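Cysteine protease (Xylella fastidiosa, PDB 3OIS) probably acts as a papain-family cysteine peptidase and binds uridine-5'-diphosphate. Local coordinates at residues Phe100-Ile114 with Val132-Tyr146. Numbering follows the deposited sequence. Where two conformers were deposited one is given.
Sequences FIPSRLFIYYNERKI and VLHKLGVCPEKEWPY. With UDP (uridine-5'-diphosphate), chain E.
Three donors converge on Glu-141 OE2: Arg-104 N at 3.0 Å in an almost straight bond on the anti side, Arg-104 NE on the syn lone pair, and a water. The other carboxylate oxygen, Glu-141 OE1, takes Arg-104 NH2 at 2.9 Å, completing a side-on salt bridge. The bend at chi3 (-65°) brings NE and NH2 edge-on to the carboxylate, while one face of the guanidinium lies on the Tyr-146 ring. The two planes lie 16° apart, a stacked cation-pi contact, and the phenol hydroxyl goes on to Gln-72 and Ser-77.

The same water accepts from Leu-105 N and donates to Trp-144 O, tying together the first turn of helix 104-114 and the loop that follows helix 126-135. Ser-103 is the N-cap: its OG accepts from Phe-106 N and donates to an in-plane lone pair of Trp-144 O at 2.7 Å, an orientation given by OG standing anti to the backbone N (chi1 180°). Just before the helix the two segments are joined by a single beta bridge, Pro-102 with Pro-140, made by Ser-103 N to Cys-139 O and Glu-141 N to Ile-101 O, both 2.8 Å. There Pro-140 CG sits over the centre of the Phe-100 ring, 3.8 Å from its centroid, a CH-pi contact.

From Phe-106 onward carbon contacts take over, although the ring's edge meets Gly-137 O; Cys-139 SG approaches the ring obliquely at 4.6 Å from the centroid. Val-132 fits as a knob among Phe-106, Ile-107, Asn-110 and Glu-111, packing helix 126-135, which carries UDP-binding Lys-135, against helix 104-114. With an acidic side chain and a serine cap both meeting first-turn N-H groups, the helix N-terminus is well satisfied, and its dipole together with Arg-104 would probably keep Glu-141 ionised.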
ATOM      1  N   PHE A 100      -8.208  15.203   4.385  1.00 24.42           N
ATOM      2  CA  PHE A 100      -6.893  15.595   3.864  1.00 24.18           C
ATOM      3  C   PHE A 100      -6.195  14.354   3.344  1.00 21.77           C
ATOM      4  O   PHE A 100      -6.539  13.261   3.768  1.00 21.82           O
ATOM      5  CB  PHE A 100      -6.012  16.306   4.938  1.00 23.76           C
ATOM      6  CG  PHE A 100      -5.812  15.481   6.195  1.00 24.20           C
ATOM      7  CD1 PHE A 100      -6.624  15.659   7.281  1.00 24.71           C
ATOM      8  CD2 PHE A 100      -4.831  14.484   6.259  1.00 22.80           C
ATOM      9  CE1 PHE A 100      -6.466  14.885   8.449  1.00 26.79           C
ATOM     10  CE2 PHE A 100      -4.657  13.698   7.433  1.00 25.40           C
ATOM     11  CZ  PHE A 100      -5.492  13.886   8.518  1.00 28.48           C
ATOM     12  N   ILE A 101      -5.229  14.533   2.445  1.00 19.13           N
ATOM     13  CA  ILE A 101      -4.351  13.421   2.043  1.00 16.82           C
ATOM     14  C   ILE A 101      -3.314  13.296   3.189  1.00 17.02           C
ATOM     15  O   ILE A 101      -2.690  14.285   3.541  1.00 16.61           O
ATOM     16  CB  ILE A 101      -3.634  13.738   0.745  1.00 15.45           C
ATOM     17  CG1 ILE A 101      -4.642  13.716  -0.438  1.00 19.37           C
ATOM     18  CG2 ILE A 101      -2.612  12.629   0.426  1.00 22.74           C
ATOM     19  CD1 ILE A 101      -4.033  14.284  -1.781  1.00 19.65           C
ATOM     20  N   PRO A 102      -3.191  12.096   3.789  1.00 15.52           N
ATOM     21  CA  PRO A 102      -2.153  11.918   4.831  1.00 15.77           C
ATOM     22  C   PRO A 102      -0.746  12.045   4.231  1.00 17.33           C
ATOM     23  O   PRO A 102      -0.528  11.668   3.052  1.00 17.46           O
ATOM     24  CB  PRO A 102      -2.377  10.481   5.341  1.00 14.06           C
ATOM     25  CG  PRO A 102      -3.813  10.176   4.984  1.00 16.63           C
ATOM     26  CD  PRO A 102      -4.073  10.904   3.700  1.00 13.81           C
ATOM     27  N   SER A 103       0.175  12.637   4.994  1.00 13.63           N
ATOM     28  CA  SER A 103       1.590  12.765   4.549  1.00 14.20           C
ATOM     29  C   SER A 103       2.325  11.439   4.291  1.00 13.38           C
ATOM     30  O   SER A 103       2.767  10.769   5.231  1.00 14.11           O
ATOM     31  CB  SER A 103       2.422  13.580   5.550  1.00 13.80           C
ATOM     32  OG  SER A 103       3.730  13.630   5.034  1.00 14.03           O
ATOM     33  N   ARG A 104       2.498  11.118   3.014  1.00 12.26           N
ATOM     34  CA  ARG A 104       3.158   9.854   2.600  1.00 12.78           C
ATOM     35  C   ARG A 104       4.622   9.868   2.968  1.00 14.33           C
ATOM     36  O   ARG A 104       5.154   8.840   3.413  1.00 13.44           O
ATOM     37  CB  ARG A 104       2.986   9.678   1.105  1.00 13.35           C
ATOM     38  CG  ARG A 104       1.480   9.254   0.783  1.00 15.51           C
ATOM     39  CD  ARG A 104       1.213   9.401  -0.732  1.00 13.68           C
ATOM     40  NE  ARG A 104       1.269  10.785  -1.236  1.00 14.03           N
ATOM     41  CZ  ARG A 104       1.548  11.176  -2.487  1.00 13.64           C
ATOM     42  NH1 ARG A 104       1.880  10.307  -3.448  1.00 14.07           N
ATOM     43  NH2 ARG A 104       1.532  12.531  -2.755  1.00 17.13           N
ATOM     44  N   LEU A 105       5.278  11.031   2.852  1.00 12.92           N
ATOM     45  CA  LEU A 105       6.717  11.043   3.203  1.00 13.82           C
ATOM     46  C   LEU A 105       6.896  10.964   4.713  1.00 13.39           C
ATOM     47  O   LEU A 105       7.865  10.420   5.154  1.00 13.77           O
ATOM     48  CB  LEU A 105       7.410  12.321   2.741  1.00 12.01           C
ATOM     49  CG  LEU A 105       7.639  12.397   1.230  1.00 12.41           C
ATOM     50  CD1 LEU A 105       8.524  13.637   0.960  1.00 14.96           C
ATOM     51  CD2 LEU A 105       8.372  11.119   0.725  1.00 18.63           C
ATOM     52  N   PHE A 106       5.918  11.500   5.500  1.00 13.13           N
ATOM     53  CA  PHE A 106       6.001  11.303   6.950  1.00 13.81           C
ATOM     54  C   PHE A 106       5.986   9.752   7.266  1.00 14.20           C
ATOM     55  O   PHE A 106       6.753   9.239   8.139  1.00 14.86           O
ATOM     56  CB  PHE A 106       4.798  11.932   7.675  1.00 13.08           C
ATOM     57  CG  PHE A 106       4.854  11.801   9.169  1.00 10.96           C
ATOM     58  CD1 PHE A 106       5.521  12.779   9.932  1.00 16.09           C
ATOM     59  CD2 PHE A 106       4.248  10.708   9.832  1.00 11.93           C
ATOM     60  CE1 PHE A 106       5.567  12.657  11.287  1.00 14.10           C
ATOM     61  CE2 PHE A 106       4.322  10.572  11.224  1.00 14.18           C
ATOM     62  CZ  PHE A 106       5.013  11.594  11.939  1.00 12.24           C
ATOM     63  N   ILE A 107       5.099   9.019   6.645  1.00 14.38           N
ATOM     64  CA  ILE A 107       5.081   7.583   6.867  1.00 14.05           C
ATOM     65  C   ILE A 107       6.407   6.978   6.417  1.00 14.03           C
ATOM     66  O   ILE A 107       6.979   6.213   7.172  1.00 13.10           O
ATOM     67  CB  ILE A 107       3.882   6.885   6.235  1.00 15.05           C
ATOM     68  CG1 ILE A 107       2.542   7.407   6.846  1.00 15.09           C
ATOM     69  CG2 ILE A 107       3.909   5.309   6.342  1.00 15.32           C
ATOM     70  CD1 ILE A 107       1.427   7.058   5.950  1.00 11.66           C
ATOM     71  N   TYR A 108       6.829   7.292   5.206  1.00 14.20           N
ATOM     72  CA  TYR A 108       8.013   6.638   4.584  1.00 13.14           C
ATOM     73  C   TYR A 108       9.286   6.964   5.381  1.00 12.30           C
ATOM     74  O   TYR A 108      10.151   6.122   5.526  1.00 12.21           O
ATOM     75  CB  TYR A 108       8.122   7.011   3.087  1.00 13.53           C
ATOM     76  CG  TYR A 108       9.183   6.222   2.301  1.00 12.63           C
ATOM     77  CD1 TYR A 108       9.332   4.811   2.509  1.00 11.46           C
ATOM     78  CD2 TYR A 108       9.935   6.861   1.301  1.00 13.24           C
ATOM     79  CE1 TYR A 108      10.280   4.087   1.731  1.00 11.51           C
ATOM     80  CE2 TYR A 108      10.931   6.176   0.567  1.00 11.97           C
ATOM     81  CZ  TYR A 108      11.089   4.782   0.822  1.00 13.39           C
ATOM     82  OH  TYR A 108      12.004   4.140   0.050  1.00 12.87           O
ATOM     83  N   TYR A 109       9.415   8.192   5.889  1.00 13.47           N
ATOM     84  CA  TYR A 109      10.626   8.566   6.646  1.00 12.97           C
ATOM     85  C   TYR A 109      10.668   7.721   7.930  1.00 13.38           C
ATOM     86  O   TYR A 109      11.685   7.036   8.243  1.00 13.34           O
ATOM     87  CB  TYR A 109      10.610  10.096   6.950  1.00 12.71           C
ATOM     88  CG  TYR A 109      11.813  10.503   7.744  1.00 14.79           C
ATOM     89  CD1 TYR A 109      12.899  10.994   7.096  1.00 16.40           C
ATOM     90  CD2 TYR A 109      11.860  10.360   9.122  1.00 15.69           C
ATOM     91  CE1 TYR A 109      14.062  11.315   7.803  1.00 16.65           C
ATOM     92  CE2 TYR A 109      13.041  10.750   9.847  1.00 14.31           C
ATOM     93  CZ  TYR A 109      14.067  11.185   9.188  1.00 19.17           C
ATOM     94  OH  TYR A 109      15.133  11.547   9.924  1.00 19.99           O
ATOM     95  N   ASN A 110       9.541   7.650   8.652  1.00 12.98           N
ATOM     96  CA  ASN A 110       9.533   6.909   9.843  1.00 13.13           C
ATOM     97  C   ASN A 110       9.638   5.405   9.655  1.00 14.07           C
ATOM     98  O   ASN A 110      10.232   4.731  10.494  1.00 14.11           O
ATOM     99  CB  ASN A 110       8.337   7.363  10.706  1.00 12.96           C
ATOM    100  CG  ASN A 110       8.583   8.786  11.250  1.00 15.87           C
ATOM    101  OD1 ASN A 110       9.499   9.010  12.008  1.00 16.79           O
ATOM    102  ND2 ASN A 110       7.786   9.736  10.807  1.00 15.90           N
ATOM    103  N   GLU A 111       9.104   4.856   8.560  1.00 14.47           N
ATOM    104  CA  GLU A 111       9.325   3.427   8.306  1.00 12.33           C
ATOM    105  C   GLU A 111      10.828   3.135   8.225  1.00 11.76           C
ATOM    106  O   GLU A 111      11.260   2.153   8.742  1.00 13.01           O
ATOM    107  CB  GLU A 111       8.730   2.992   6.951  1.00 12.46           C
ATOM    108  CG  GLU A 111       7.236   2.959   6.942  1.00 13.93           C
ATOM    109  CD  GLU A 111       6.646   2.781   5.541  1.00 12.50           C
ATOM    110  OE1 GLU A 111       7.067   3.464   4.607  1.00 14.70           O
ATOM    111  OE2 GLU A 111       5.788   1.853   5.422  1.00 13.40           O
ATOM    112  N   ARG A 112      11.607   4.015   7.622  1.00 13.42           N
ATOM    113  CA  ARG A 112      13.049   3.742   7.368  1.00 14.20           C
ATOM    114  C   ARG A 112      13.894   4.019   8.656  1.00 16.23           C
ATOM    115  O   ARG A 112      15.045   3.742   8.668  1.00 17.35           O
ATOM    116  CB  ARG A 112      13.526   4.558   6.195  1.00 13.46           C
ATOM    117  CG  ARG A 112      12.909   3.803   4.901  1.00 15.17           C
ATOM    118  CD  ARG A 112      13.318   4.532   3.624  1.00 13.22           C
ATOM    119  NE  ARG A 112      12.606   5.767   3.729  1.00 21.68           N
ATOM    120  CZ  ARG A 112      13.117   6.920   3.441  1.00 18.31           C
ATOM    121  NH1 ARG A 112      14.361   6.985   2.928  1.00 20.76           N
ATOM    122  NH2 ARG A 112      12.347   7.979   3.613  1.00 18.78           N
ATOM    123  N   LYS A 113      13.271   4.562   9.700  1.00 14.77           N
ATOM    124  CA  LYS A 113      13.872   4.564  11.077  1.00 14.89           C
ATOM    125  C   LYS A 113      13.815   3.194  11.688  1.00 16.79           C
ATOM    126  O   LYS A 113      14.625   2.878  12.596  1.00 17.84           O
ATOM    127  CB  LYS A 113      13.133   5.558  12.005  1.00 13.84           C
ATOM    128  CG  LYS A 113      13.267   7.037  11.498  1.00 16.03           C
ATOM    129  CD  LYS A 113      14.701   7.609  11.486  1.00 20.92           C
ATOM    130  CE  LYS A 113      15.247   7.840  12.891  1.00 22.61           C
ATOM    131  NZ  LYS A 113      16.765   8.131  12.820  1.00 27.36           N
ATOM    132  N   ILE A 114      12.865   2.353  11.285  1.00 17.65           N
ATOM    133  CA  ILE A 114      12.746   1.013  11.816  1.00 16.22           C
ATOM    134  C   ILE A 114      13.607  -0.010  11.027  1.00 18.12           C
ATOM    135  O   ILE A 114      14.403  -0.794  11.625  1.00 17.76           O
ATOM    136  CB  ILE A 114      11.239   0.497  11.771  1.00 16.61           C
ATOM    137  CG1 ILE A 114      10.431   1.452  12.657  1.00 18.22           C
ATOM    138  CG2 ILE A 114      11.183  -0.855  12.364  1.00 14.13           C
ATOM    139  CD1 ILE A 114       8.883   1.323  12.479  1.00 18.59           C
ATOM    140  N   VAL A 132       4.295   2.801  12.456  1.00 14.39           N
ATOM    141  CA  VAL A 132       4.316   4.253  12.403  1.00 14.93           C
ATOM    142  C   VAL A 132       2.907   4.800  12.651  1.00 13.72           C
ATOM    143  O   VAL A 132       2.719   5.605  13.540  1.00 16.87           O
ATOM    144  CB  VAL A 132       4.817   4.807  11.050  1.00 14.17           C
ATOM    145  CG1 VAL A 132       4.713   6.305  10.999  1.00 10.96           C
ATOM    146  CG2 VAL A 132       6.274   4.342  10.789  1.00 15.06           C
ATOM    147  N   LEU A 133       1.910   4.286  11.913  1.00 13.92           N
ATOM    148  CA  LEU A 133       0.538   4.761  12.169  1.00 13.46           C
ATOM    149  C   LEU A 133       0.035   4.544  13.586  1.00 15.59           C
ATOM    150  O   LEU A 133      -0.790   5.360  14.034  1.00 15.71           O
ATOM    151  CB  LEU A 133      -0.418   4.162  11.153  1.00 13.05           C
ATOM    152  CG  LEU A 133      -0.141   4.606   9.731  1.00 13.97           C
ATOM    153  CD1 LEU A 133      -1.082   3.801   8.694  1.00 14.50           C
ATOM    154  CD2 LEU A 133      -0.282   6.101   9.531  1.00 14.67           C
ATOM    155  N   HIS A 134       0.437   3.443  14.217  1.00 15.80           N
ATOM    156  CA  HIS A 134      -0.044   3.069  15.554  1.00 18.04           C
ATOM    157  C   HIS A 134       0.611   3.930  16.639  1.00 16.68           C
ATOM    158  O   HIS A 134      -0.079   4.426  17.534  1.00 16.58           O
ATOM    159  CB  HIS A 134       0.259   1.615  15.833  1.00 17.03           C
ATOM    160  CG  HIS A 134      -0.390   1.089  17.082  1.00 19.66           C
ATOM    161  ND1 HIS A 134       0.110   0.012  17.800  1.00 20.76           N
ATOM    162  CD2 HIS A 134      -1.518   1.490  17.727  1.00 17.61           C
ATOM    163  CE1 HIS A 134      -0.688  -0.234  18.831  1.00 19.70           C
ATOM    164  NE2 HIS A 134      -1.678   0.652  18.824  1.00 19.14           N
ATOM    165  N   LYS A 135       1.931   4.082  16.556  1.00 18.08           N
ATOM    166  CA  LYS A 135       2.707   4.772  17.582  1.00 18.70           C
ATOM    167  C   LYS A 135       2.917   6.266  17.357  1.00 19.07           C
ATOM    168  O   LYS A 135       2.991   7.023  18.347  1.00 21.02           O
ATOM    169  CB  LYS A 135       4.095   4.127  17.682  1.00 19.83           C
ATOM    170  CG  LYS A 135       4.050   2.666  18.009  1.00 17.53           C
ATOM    171  CD  LYS A 135       3.460   2.342  19.378  1.00 24.40           C
ATOM    172  CE  LYS A 135       3.478   0.837  19.612  1.00 26.58           C
ATOM    173  NZ  LYS A 135       2.887   0.473  20.912  1.00 30.58           N
ATOM    174  N   LEU A 136       3.010   6.727  16.093  1.00 16.92           N
ATOM    175  CA  LEU A 136       3.274   8.118  15.760  0.50 17.08           C
ATOM    176  C   LEU A 136       2.050   8.773  15.112  1.00 16.57           C
ATOM    177  O   LEU A 136       1.898   9.959  15.176  1.00 18.08           O
ATOM    178  CB  LEU A 136       4.456   8.220  14.807  0.50 16.75           C
ATOM    179  CG  LEU A 136       5.710   7.461  15.265  0.50 16.74           C
ATOM    180  CD1 LEU A 136       6.922   7.771  14.389  0.50 18.55           C
ATOM    181  CD2 LEU A 136       6.012   7.740  16.754  0.50 14.01           C
ATOM    182  N   GLY A 137       1.210   7.983  14.401  1.00 16.67           N
ATOM    183  CA  GLY A 137       0.157   8.628  13.595  1.00 15.74           C
ATOM    184  C   GLY A 137       0.676   9.082  12.235  1.00 17.76           C
ATOM    185  O   GLY A 137       1.650   8.452  11.648  1.00 17.76           O
ATOM    186  N   VAL A 138       0.053  10.100  11.681  1.00 14.26           N
ATOM    187  CA  VAL A 138       0.484  10.718  10.423  1.00 14.08           C
ATOM    188  C   VAL A 138      -0.107  12.113  10.350  1.00 15.24           C
ATOM    189  O   VAL A 138      -1.291  12.319  10.729  1.00 17.72           O
ATOM    190  CB  VAL A 138       0.051   9.872   9.166  1.00 12.88           C
ATOM    191  CG1 VAL A 138      -1.500   9.514   9.193  1.00 16.02           C
ATOM    192  CG2 VAL A 138       0.502  10.527   7.866  1.00 13.46           C
ATOM    193  N   CYS A 139       0.702  13.065   9.912  1.00 15.59           N
ATOM    194  CA  CYS A 139       0.210  14.469   9.761  1.00 17.19           C
ATOM    195  C   CYS A 139      -0.366  14.668   8.362  1.00 18.87           C
ATOM    196  O   CYS A 139      -0.143  13.872   7.457  1.00 19.87           O
ATOM    197  CB  CYS A 139       1.344  15.455  10.028  1.00 19.07           C
ATOM    198  SG  CYS A 139       2.732  15.374   8.891  1.00 18.52           S
ATOM    199  N   PRO A 140      -1.121  15.766   8.142  1.00 18.17           N
ATOM    200  CA  PRO A 140      -1.586  16.045   6.818  1.00 17.75           C
ATOM    201  C   PRO A 140      -0.452  16.301   5.794  1.00 17.81           C
ATOM    202  O   PRO A 140       0.592  16.897   6.120  1.00 17.26           O
ATOM    203  CB  PRO A 140      -2.427  17.369   7.034  1.00 19.21           C
ATOM    204  CG  PRO A 140      -2.944  17.179   8.447  1.00 18.40           C
ATOM    205  CD  PRO A 140      -1.673  16.703   9.160  1.00 20.04           C
ATOM    206  N   GLU A 141      -0.669  15.915   4.541  1.00 17.29           N
ATOM    207  CA  GLU A 141       0.352  16.078   3.553  1.00 17.61           C
ATOM    208  C   GLU A 141       0.695  17.574   3.347  1.00 18.47           C
ATOM    209  O   GLU A 141       1.823  17.881   3.120  1.00 16.51           O
ATOM    210  CB  GLU A 141       0.065  15.282   2.269  1.00 17.35           C
ATOM    211  CG  GLU A 141       1.240  15.263   1.317  1.00 18.46           C
ATOM    212  CD  GLU A 141       1.147  14.050   0.420  1.00 18.91           C
ATOM    213  OE1 GLU A 141       0.454  14.112  -0.636  1.00 17.41           O
ATOM    214  OE2 GLU A 141       1.801  13.062   0.805  1.00 17.29           O
ATOM    215  N   LYS A 142      -0.268  18.480   3.524  1.00 19.41           N
ATOM    216  CA  LYS A 142       0.086  19.913   3.426  1.00 20.82           C
ATOM    217  C   LYS A 142       1.149  20.369   4.352  1.00 20.36           C
ATOM    218  O   LYS A 142       1.926  21.259   3.970  1.00 22.48           O
ATOM    219  CB  LYS A 142      -1.164  20.833   3.482  1.00 22.69           C
ATOM    220  CG  LYS A 142      -1.868  20.854   2.094  1.00 27.70           C
ATOM    221  CD  LYS A 142      -3.282  21.445   2.046  1.00 32.36           C
ATOM    222  CE  LYS A 142      -3.785  21.471   0.597  1.00 34.37           C
ATOM    223  NZ  LYS A 142      -5.036  22.298   0.433  1.00 39.97           N
ATOM    224  N   GLU A 143       1.204  19.786   5.553  1.00 21.25           N
ATOM    225  CA  GLU A 143       2.205  20.097   6.563  0.50 20.32           C
ATOM    226  C   GLU A 143       3.559  19.428   6.272  1.00 20.77           C
ATOM    227  O   GLU A 143       4.600  19.876   6.727  1.00 19.81           O
ATOM    228  CB  GLU A 143       1.683  19.612   7.921  0.50 21.34           C
ATOM    229  CG  GLU A 143       2.458  20.061   9.134  0.50 20.46           C
ATOM    230  CD  GLU A 143       1.738  19.691  10.430  0.50 23.16           C
ATOM    231  OE1 GLU A 143       0.715  18.962  10.382  0.50 14.15           O
ATOM    232  OE2 GLU A 143       2.189  20.151  11.516  0.50 21.04           O
ATOM    233  N   TRP A 144       3.541  18.319   5.511  1.00 19.02           N
ATOM    234  CA  TRP A 144       4.804  17.609   5.150  1.00 18.42           C
ATOM    235  C   TRP A 144       4.636  17.077   3.735  1.00 17.11           C
ATOM    236  O   TRP A 144       4.235  15.872   3.539  1.00 17.46           O
ATOM    237  CB  TRP A 144       5.167  16.470   6.164  1.00 18.99           C
ATOM    238  CG  TRP A 144       6.630  16.086   6.039  1.00 19.89           C
ATOM    239  CD1 TRP A 144       7.145  14.878   5.599  1.00 17.55           C
ATOM    240  CD2 TRP A 144       7.770  16.932   6.322  1.00 19.14           C
ATOM    241  NE1 TRP A 144       8.508  14.947   5.554  1.00 17.11           N
ATOM    242  CE2 TRP A 144       8.938  16.169   6.048  1.00 21.52           C
ATOM    243  CE3 TRP A 144       7.919  18.246   6.771  1.00 20.85           C
ATOM    244  CZ2 TRP A 144      10.247  16.709   6.186  1.00 22.06           C
ATOM    245  CZ3 TRP A 144       9.223  18.762   6.981  1.00 18.85           C
ATOM    246  CH2 TRP A 144      10.365  18.010   6.651  1.00 19.28           C
ATOM    247  N   PRO A 145       4.828  17.969   2.761  1.00 18.16           N
ATOM    248  CA  PRO A 145       4.348  17.676   1.409  1.00 17.88           C
ATOM    249  C   PRO A 145       5.225  16.659   0.682  1.00 16.93           C
ATOM    250  O   PRO A 145       6.380  16.459   1.035  1.00 17.32           O
ATOM    251  CB  PRO A 145       4.385  19.030   0.687  1.00 19.02           C
ATOM    252  CG  PRO A 145       5.050  20.024   1.632  1.00 21.27           C
ATOM    253  CD  PRO A 145       5.103  19.419   2.992  1.00 19.13           C
ATOM    254  N   TYR A 146       4.639  16.037  -0.331  1.00 18.12           N
ATOM    255  CA  TYR A 146       5.318  14.999  -1.108  1.00 16.52           C
ATOM    256  C   TYR A 146       6.304  15.534  -2.133  1.00 18.02           C
ATOM    257  O   TYR A 146       6.011  16.518  -2.782  1.00 20.10           O
ATOM    258  CB  TYR A 146       4.222  14.173  -1.813  1.00 16.43           C
ATOM    259  CG  TYR A 146       4.724  12.792  -2.211  1.00 15.77           C
ATOM    260  CD1 TYR A 146       4.929  11.804  -1.228  1.00 14.44           C
ATOM    261  CD2 TYR A 146       4.965  12.502  -3.568  1.00 14.17           C
ATOM    262  CE1 TYR A 146       5.416  10.508  -1.615  1.00 16.69           C
ATOM    263  CE2 TYR A 146       5.517  11.270  -3.987  1.00 13.16           C
ATOM    264  CZ  TYR A 146       5.685  10.262  -2.961  1.00 13.30           C
ATOM    265  OH  TYR A 146       6.122   9.015  -3.353  1.00 15.70           O
TER
HETATM  266  N1  UDP E 292      -0.037  -6.146  17.324  1.00 16.50           N
HETATM  267  C2  UDP E 292      -0.933  -6.350  16.312  1.00 14.97           C
HETATM  268  N3  UDP E 292      -2.007  -5.475  16.203  1.00 14.54           N
HETATM  269  C4  UDP E 292      -2.166  -4.440  17.067  1.00 15.48           C
HETATM  270  C5  UDP E 292      -1.276  -4.244  18.139  1.00 16.83           C
HETATM  271  C6  UDP E 292      -0.142  -5.069  18.165  1.00 16.94           C
HETATM  272  O2  UDP E 292      -0.828  -7.229  15.516  1.00 13.61           O
HETATM  273  O4  UDP E 292      -3.231  -3.753  16.937  1.00 14.13           O
HETATM  274  C1' UDP E 292       1.031  -7.196  17.469  1.00 17.20           C
HETATM  275  C2' UDP E 292       2.118  -7.125  16.418  1.00 19.48           C
HETATM  276  O2' UDP E 292       2.595  -8.463  16.292  1.00 16.98           O
HETATM  277  C3' UDP E 292       3.100  -6.304  17.156  1.00 18.83           C
HETATM  278  C4' UDP E 292       3.018  -6.894  18.582  1.00 19.83           C
HETATM  279  O4' UDP E 292       1.611  -7.146  18.780  1.00 19.50           O
HETATM  280  O3' UDP E 292       4.381  -6.588  16.599  1.00 18.71           O
HETATM  281  C5' UDP E 292       3.620  -5.929  19.599  1.00 18.87           C
HETATM  282  O5' UDP E 292       2.825  -4.745  19.565  1.00 22.70           O
HETATM  283  PA  UDP E 292       2.824  -3.671  20.655  1.00 24.54           P
HETATM  284  O1A UDP E 292       2.252  -2.379  20.217  1.00 23.18           O
HETATM  285  O2A UDP E 292       2.287  -4.208  21.937  1.00 25.95           O
HETATM  286  O3A UDP E 292       4.438  -3.511  20.809  1.00 32.94           O
HETATM  287  PB  UDP E 292       5.413  -2.429  21.511  1.00 34.50           P
HETATM  288  O1B UDP E 292       6.322  -3.179  22.370  1.00 39.37           O
HETATM  289  O2B UDP E 292       6.025  -1.753  20.396  1.00 32.20           O
HETATM  290  O3B UDP E 292       4.674  -1.415  22.331  1.00 36.52           O
HETATM  291  O   HOH W   1       4.318  13.573   1.700  1.00 15.44           O